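Local coordinates for aminoacyl-tRNA synthetase (Cryptosporidium parvum, PDB 5F9Z), which probably attaches proline to its cognate tRNA in an ATP-dependent reaction, as a class II prolyl-tRNA synthetase, and here binds halofuginone and an ATP analogue, at residues A[324-327]-A[328-332]; A[395-398]-A[399-402]. One frame throughout, in Å; residues are numbered along the deposited sequence.

In the fold
Both contacts are local, one on helix 317-332 and the other near the start of helix 393-417, and both belong to the anticodon-binding domain. Their centres lie about 14 Å apart, yet the helices meet directly: Leu-330 CD1 of contact 1 packs 4.3 Å from Ile-397 CG1 of contact 2. Phe-363 on strand 361-365 unites them further, touching Val-326, Leu-330 and Ile-397, so that both helices bury their apolar stripes on the five-stranded sheet. Neither contact contributes to the halofuginone or nucleotide pocket or to the zinc site; they lie about 32 and 25 Å from the chain centre, measured centre to centre.

Contact 1 of 2, residues A[324-327]-A[328-332]; sequences NEVE and CILKK
Val-326 and Leu-330, one turn apart on helix 317-332, form the buried ridge of the helix in a beta-alpha-beta unit whose strands are 304-308 and 337-339. The two side chains run side by side in the same direction, and the branches that meet are Val-326 CG1 and Leu-330 CD1, 4.1 Å apart. With chi1 off-staggered at -92° and chi2 at 56°, Leu-330 has its CD1 3.4 Å from Val-326 O, the same oxygen that accepts the Leu-330 N-H. Beneath this pair lie Val-304, Ile-306, Val-337 and Phe-363, which close the ridge against the sheet.

A second stripe is less enclosed. Glu-325 CG brushes Ile-329 CD1 at 4.1 Å, and both residues also touch Ile-390; the carboxylate of Glu-325, carried outward on an extended chain, makes a salt bridge with Arg-373. Along the axis, four successive i to i+4 backbone bonds, from Cys-328 N to Asn-324 O through Lys-331 N to Glu-327 O, keep the turns regular.

The solvent side is looser. Here Cys-328 is exposed, and Glu-327 reaches Lys-331 by a long salt bridge. The glutamate side chain still touches Val-337, Ile-339 and Ile-306, whereas the Lys-331 backbone N is bonded to Glu-327 O and the lysine CB rests against that same oxygen at 3.3 Å. Extended from CG to CE, the lysine chain turns at its last torsion (chi4 55°, about CD-CE), setting NZ of Lys-331 3.5 Å from OE2 of Glu-327.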
loop_
_atom_site.group_PDB
_atom_site.type_symbol
_atom_site.label_atom_id
_atom_site.label_comp_id
_atom_site.label_asym_id
_atom_site.label_seq_id
_atom_site.Cartn_x
_atom_site.Cartn_y
_atom_site.Cartn_z
ATOM N N ASN A 324 -21.783 14.156 24.098
ATOM C CA ASN A 324 -22.365 12.819 24.032
ATOM C C ASN A 324 -23.435 12.738 22.950
ATOM O O ASN A 324 -23.555 11.717 22.264
ATOM C CB ASN A 324 -22.944 12.423 25.388
ATOM C CG ASN A 324 -21.872 12.156 26.427
ATOM O OD1 ASN A 324 -20.711 11.922 26.091
ATOM N ND2 ASN A 324 -22.259 12.183 27.697
ATOM N N GLU A 325 -24.223 13.803 22.785
ATOM C CA GLU A 325 -25.231 13.821 21.730
ATOM C C GLU A 325 -24.580 13.777 20.354
ATOM O O GLU A 325 -25.002 13.013 19.479
ATOM C CB GLU A 325 -26.117 15.060 21.870
ATOM C CG GLU A 325 -27.078 15.264 20.709
ATOM C CD GLU A 325 -27.978 16.468 20.897
ATOM O OE1 GLU A 325 -29.126 16.436 20.404
ATOM O OE2 GLU A 325 -27.541 17.445 21.541
ATOM N N VAL A 326 -23.541 14.589 20.147
ATOM C CA VAL A 326 -22.825 14.577 18.873
ATOM C C VAL A 326 -22.157 13.227 18.651
ATOM O O VAL A 326 -22.188 12.676 17.542
ATOM C CB VAL A 326 -21.808 15.733 18.821
ATOM C CG1 VAL A 326 -20.935 15.619 17.582
ATOM C CG2 VAL A 326 -22.525 17.072 18.847
ATOM N N GLU A 327 -21.544 12.669 19.699
ATOM C CA GLU A 327 -20.908 11.361 19.574
ATOM C C GLU A 327 -21.933 10.276 19.265
ATOM O O GLU A 327 -21.654 9.347 18.497
ATOM C CB GLU A 327 -20.143 11.025 20.854
ATOM C CG GLU A 327 -19.384 9.709 20.796
ATOM C CD GLU A 327 -18.758 9.336 22.126
ATOM O OE1 GLU A 327 -19.293 9.753 23.174
ATOM O OE2 GLU A 327 -17.729 8.628 22.122
ATOM N N CYS A 328 -23.127 10.377 19.855
ATOM C CA CYS A 328 -24.173 9.397 19.580
ATOM C C CYS A 328 -24.668 9.506 18.144
ATOM O O CYS A 328 -24.923 8.487 17.491
ATOM C CB CYS A 328 -25.330 9.575 20.563
ATOM S SG CYS A 328 -26.738 8.484 20.262
ATOM N N ILE A 329 -24.809 10.733 17.637
ATOM C CA ILE A 329 -25.247 10.923 16.258
ATOM C C ILE A 329 -24.209 10.374 15.286
ATOM O O ILE A 329 -24.552 9.723 14.292
ATOM C CB ILE A 329 -25.539 12.412 15.995
ATOM C CG1 ILE A 329 -26.744 12.873 16.816
ATOM C CG2 ILE A 329 -25.774 12.662 14.513
ATOM C CD1 ILE A 329 -27.033 14.351 16.694
ATOM N N LEU A 330 -22.925 10.614 15.562
ATOM C CA LEU A 330 -21.879 10.148 14.659
ATOM C C LEU A 330 -21.687 8.640 14.745
ATOM O O LEU A 330 -21.379 7.999 13.733
ATOM C CB LEU A 330 -20.566 10.873 14.955
ATOM C CG LEU A 330 -20.294 12.147 14.148
ATOM C CD1 LEU A 330 -21.414 13.166 14.296
ATOM C CD2 LEU A 330 -18.967 12.753 14.563
ATOM N N LYS A 331 -21.860 8.055 15.934
ATOM C CA LYS A 331 -21.794 6.603 16.054
ATOM C C LYS A 331 -22.914 5.933 15.269
ATOM O O LYS A 331 -22.691 4.924 14.591
ATOM C CB LYS A 331 -21.851 6.189 17.526
ATOM C CG LYS A 331 -20.493 5.948 18.161
ATOM C CD LYS A 331 -20.639 5.514 19.612
ATOM C CE LYS A 331 -19.344 4.926 20.147
ATOM N NZ LYS A 331 -18.197 5.861 19.988
ATOM N N LYS A 332 -24.127 6.485 15.344
ATOM C CA LYS A 332 -25.247 5.930 14.593
ATOM C C LYS A 332 -25.071 6.090 13.090
ATOM O O LYS A 332 -25.652 5.314 12.325
ATOM C CB LYS A 332 -26.555 6.589 15.037
#

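Contact 2 of 2, residues A[395-398]-A[399-402]; sequences SKIP and KLLE
Leu-400 donates its backbone N-H to Lys-396 O at 2.8 Å, the shortest of three i to i+4 bonds that carry helix 393-417 through this turn. Leu-401 N reaches Ile-397 O at 3.0 Å with an almost straight N-H...O angle of 174°, and Glu-402 N binds Pro-398 O. The helix is kinked at Pro-398, whose ring nitrogen has no hydrogen to give the preceding turn.

Near that kink Lys-399 folds back along the helix. Its CG stands beside the backbone N, and a bend at chi3 (-61°) returns CE to 3.3 Å from Ser-395 O, so methylene carbons of the lysine lie against this carbonyl. Lys-399 NZ ends 4.0 Å from Ser-395 OG, too long for a hydrogen bond, and the Lys-399 side chain crosses that of Lys-396 at about a right angle. Lys-396 is itself bent at chi2 (89°) and again at chi4, which lays its NZ 3.7 Å from Leu-400 CD2; the Lys-396 side chain also touches Ile-388.

Beyond these polar groups the packing is largely apolar. Ile-397 sends CD1 to CD1 of Leu-400 at 4.2 Å, while its CG2 branch approaches CD1 of Leu-401 at 4.4 Å. This face settles on the sheet of the anticodon-binding domain: Leu-400 on Met-386, Ile-397 on Phe-363, Leu-401 on Leu-361.

The turn is thus divided between an apolar leucine-isoleucine face and a polar, partly solvent-facing side that carries two lysines. With Lys-396 NZ only 4.6 Å from Lys-399 NZ, the two like charges probably repel, and each ammonium may be slightly easier to deprotonate.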
loop_
_atom_site.group_PDB
_atom_site.type_symbol
_atom_site.label_atom_id
_atom_site.label_comp_id
_atom_site.label_asym_id
_atom_site.label_seq_id
_atom_site.Cartn_x
_atom_site.Cartn_y
_atom_site.Cartn_z
ATOM N N SER A 395 -26.253 14.125 8.411
ATOM C CA SER A 395 -26.147 14.213 6.961
ATOM C C SER A 395 -24.839 14.838 6.490
ATOM O O SER A 395 -24.268 14.385 5.492
ATOM C CB SER A 395 -27.324 15.020 6.398
ATOM O OG SER A 395 -27.125 15.316 5.028
ATOM N N LYS A 396 -24.349 15.868 7.183
ATOM C CA LYS A 396 -23.210 16.631 6.679
ATOM C C LYS A 396 -21.886 15.903 6.895
ATOM O O LYS A 396 -21.007 15.945 6.027
ATOM C CB LYS A 396 -23.164 18.007 7.344
ATOM C CG LYS A 396 -22.191 18.978 6.698
ATOM C CD LYS A 396 -22.859 19.758 5.577
ATOM C CE LYS A 396 -21.841 20.525 4.749
ATOM N NZ LYS A 396 -21.040 19.617 3.879
ATOM N N ILE A 397 -21.720 15.244 8.039
ATOM C CA ILE A 397 -20.437 14.645 8.403
ATOM C C ILE A 397 -20.089 13.479 7.479
ATOM O O ILE A 397 -18.938 13.397 7.026
ATOM C CB ILE A 397 -20.423 14.216 9.881
ATOM C CG1 ILE A 397 -20.624 15.437 10.778
ATOM C CG2 ILE A 397 -19.115 13.517 10.224
ATOM C CD1 ILE A 397 -19.704 16.591 10.444
ATOM N N PRO A 398 -21.010 12.555 7.168
ATOM C CA PRO A 398 -20.681 11.551 6.143
ATOM C C PRO A 398 -20.330 12.164 4.799
ATOM O O PRO A 398 -19.495 11.609 4.074
ATOM C CB PRO A 398 -21.956 10.700 6.064
ATOM C CG PRO A 398 -22.566 10.832 7.404
ATOM C CD PRO A 398 -22.303 12.251 7.814
ATOM N N LYS A 399 -20.937 13.302 4.447
ATOM C CA LYS A 399 -20.581 13.973 3.201
ATOM C C LYS A 399 -19.184 14.577 3.275
ATOM O O LYS A 399 -18.424 14.516 2.301
ATOM C CB LYS A 399 -21.610 15.052 2.867
ATOM C CG LYS A 399 -22.965 14.518 2.434
ATOM C CD LYS A 399 -23.878 15.640 1.963
ATOM C CE LYS A 399 -24.133 16.652 3.068
ATOM N NZ LYS A 399 -25.052 17.738 2.626
ATOM N N LEU A 400 -18.828 15.165 4.421
ATOM C CA LEU A 400 -17.507 15.771 4.560
ATOM C C LEU A 400 -16.405 14.722 4.480
ATOM O O LEU A 400 -15.384 14.935 3.817
ATOM C CB LEU A 400 -17.414 16.546 5.874
ATOM C CG LEU A 400 -18.113 17.906 5.903
ATOM C CD1 LEU A 400 -17.929 18.574 7.258
ATOM C CD2 LEU A 400 -17.590 18.797 4.787
ATOM N N LEU A 401 -16.592 13.583 5.152
ATOM C CA LEU A 401 -15.619 12.500 5.045
ATOM C C LEU A 401 -15.571 11.950 3.626
ATOM O O LEU A 401 -14.498 11.593 3.124
ATOM C CB LEU A 401 -15.955 11.394 6.047
ATOM C CG LEU A 401 -15.931 11.807 7.521
ATOM C CD1 LEU A 401 -16.306 10.637 8.417
ATOM C CD2 LEU A 401 -14.566 12.362 7.899
ATOM N N GLU A 402 -16.728 11.872 2.964
ATOM C CA GLU A 402 -16.762 11.490 1.557
ATOM C C GLU A 402 -15.993 12.491 0.703
ATOM O O GLU A 402 -15.189 12.110 -0.157
ATOM C CB GLU A 402 -18.213 11.380 1.088
ATOM C CG GLU A 402 -18.382 11.025 -0.378
ATOM C CD GLU A 402 -18.526 9.535 -0.605
ATOM O OE1 GLU A 402 -18.448 8.772 0.381
ATOM O OE2 GLU A 402 -18.725 9.127 -1.771
#